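Long-range contact in hypothetical protein Atu2648 (Agrobacterium tumefaciens str. C58, PDB 1ZCE), which is of unknown function but is built largely from an EVE domain, akin to ASCH and PUA domains, and so may bind a nucleic acid or modified base: residues L70-S75 against W83-I88. Numbering follows the deposited sequence.
Sequences LSHPDS and WDCVDI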
# COMPACT_ATOMS: atom_id res chain seq x y z
N LEU A 70 2.29 14.14 2.67
CA LEU A 70 3.30 14.01 1.63
C LEU A 70 4.64 13.63 2.24
O LEU A 70 4.85 13.79 3.44
CB LEU A 70 3.44 15.32 0.86
CG LEU A 70 2.22 15.77 0.04
CD1 LEU A 70 2.48 17.16 -0.54
CD2 LEU A 70 1.95 14.77 -1.07
N SER A 71 5.55 13.13 1.40
CA SER A 71 6.87 12.73 1.86
C SER A 71 7.54 13.76 2.75
O SER A 71 7.63 14.93 2.39
CB SER A 71 7.78 12.45 0.66
OG SER A 71 7.38 11.28 -0.03
N HIS A 72 8.03 13.30 3.89
CA HIS A 72 8.72 14.16 4.84
C HIS A 72 9.77 13.30 5.54
O HIS A 72 9.71 12.07 5.49
CB HIS A 72 7.72 14.70 5.87
CG HIS A 72 7.09 13.64 6.71
ND1 HIS A 72 5.87 13.07 6.42
CD2 HIS A 72 7.54 12.99 7.81
CE1 HIS A 72 5.59 12.13 7.30
NE2 HIS A 72 6.60 12.05 8.15
N PRO A 73 10.75 13.93 6.20
CA PRO A 73 11.78 13.14 6.89
C PRO A 73 11.20 12.05 7.79
O PRO A 73 10.25 12.29 8.53
CB PRO A 73 12.55 14.20 7.67
CG PRO A 73 12.49 15.38 6.77
CD PRO A 73 11.05 15.37 6.30
N ASP A 74 11.77 10.85 7.70
CA ASP A 74 11.33 9.71 8.51
C ASP A 74 11.77 9.97 9.95
O ASP A 74 12.97 10.03 10.23
CB ASP A 74 12.00 8.44 7.97
CG ASP A 74 11.54 7.18 8.69
OD1 ASP A 74 11.12 7.27 9.86
OD2 ASP A 74 11.63 6.09 8.08
N SER A 75 10.81 10.10 10.87
CA SER A 75 11.11 10.38 12.27
C SER A 75 12.01 9.34 12.93
O SER A 75 12.56 9.59 14.01
CB SER A 75 9.82 10.50 13.07
OG SER A 75 9.19 9.24 13.20
N TRP A 83 16.31 9.44 3.98
CA TRP A 83 15.15 8.62 4.32
C TRP A 83 13.93 9.46 4.68
O TRP A 83 13.89 10.13 5.72
CB TRP A 83 15.49 7.67 5.48
CG TRP A 83 16.57 6.67 5.14
CD1 TRP A 83 17.66 6.36 5.89
CD2 TRP A 83 16.66 5.86 3.95
NE1 TRP A 83 18.42 5.42 5.26
CE2 TRP A 83 17.83 5.09 4.07
CE3 TRP A 83 15.86 5.71 2.81
CZ2 TRP A 83 18.23 4.18 3.08
CZ3 TRP A 83 16.26 4.80 1.83
CH2 TRP A 83 17.44 4.05 1.98
N ASP A 84 12.94 9.44 3.80
CA ASP A 84 11.69 10.15 4.03
C ASP A 84 10.51 9.24 3.70
O ASP A 84 10.68 8.19 3.08
CB ASP A 84 11.63 11.48 3.24
CG ASP A 84 12.18 11.37 1.82
OD1 ASP A 84 11.61 10.63 1.00
OD2 ASP A 84 13.17 12.06 1.51
N CYS A 85 9.32 9.63 4.13
CA CYS A 85 8.14 8.81 3.91
C CYS A 85 6.83 9.59 4.01
O CYS A 85 6.80 10.74 4.48
CB CYS A 85 8.11 7.69 4.96
SG CYS A 85 8.18 8.34 6.68
N VAL A 86 5.76 8.96 3.55
CA VAL A 86 4.43 9.56 3.64
C VAL A 86 3.76 9.00 4.89
O VAL A 86 4.33 8.19 5.62
CB VAL A 86 3.53 9.18 2.42
CG1 VAL A 86 4.09 9.79 1.15
CG2 VAL A 86 3.44 7.66 2.28
N ASP A 87 2.54 9.49 5.13
CA ASP A 87 1.71 9.01 6.23
C ASP A 87 0.50 8.45 5.47
O ASP A 87 0.09 9.04 4.47
CB ASP A 87 1.21 10.16 7.10
CG ASP A 87 2.26 10.70 8.05
OD1 ASP A 87 3.46 10.48 7.82
OD2 ASP A 87 1.87 11.37 9.03
N ILE A 88 -0.06 7.34 5.93
CA ILE A 88 -1.24 6.77 5.28
C ILE A 88 -2.32 6.50 6.31
O ILE A 88 -2.04 6.37 7.50
CB ILE A 88 -0.92 5.44 4.54
CG1 ILE A 88 -0.40 4.38 5.52
CG2 ILE A 88 0.08 5.68 3.42
CD1 ILE A 88 -0.23 3.00 4.90
O HOH W 1 9.28 9.34 0.56
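The carbonyl oxygen of C85 is gripped from strand 70-73 by more than one group, and it illustrates how one backbone acceptor can collect several contacts where two strands pair. H72 N donates to C85 O across 2.9 Å, approaching from above the carbonyl plane, 36° out of it, rather than along a lone pair. S71 adds a CA-H...O contact, its CA 3.3 Å from the same oxygen. The imidazole of H72 lies over C85 O as well: with CG set between the backbone N and the carbonyl carbon (chi1 63°), the ring folds back so that the oxygen lies 3.1 Å above one ring face, offset toward the rim. ND1 donates to L70 O of its own strand at 3.2 Å, and that oxygen lies near the ring plane, a bond that helps fix the ring's rotation, while NE2 makes a weak hydrogen bond to E28. The C85 sulfur sits obliquely to the imidazole and packs on CA and CB of D74.

The reciprocal bond, C85 N to H72 O at 2.8 Å, makes H72 and C85 a hydrogen-bonded antiparallel pair, and D74 N to W83 O, with a nearly straight N-H...O angle of 169°, carries the pairing past the non-hydrogen-bonded pair P73 and D84. One oxygen of the D74 carboxylate is hydrogen-bonded to T76; the other is salt-bridged to R33 and hydrogen-bonded to G31 N. Along another flank, V86 CG1 packs against S71 N and OG, and a water joins S71 OG to D84 OD1, which it approaches as donor at 2.7 Å; the other D84 oxygen forms a salt bridge with R42. Strands 60-73 and 84-99, neighbours in the mixed sheet of the PUA-related EVE domain, are thus held together at the loop end of an antiparallel beta hairpin.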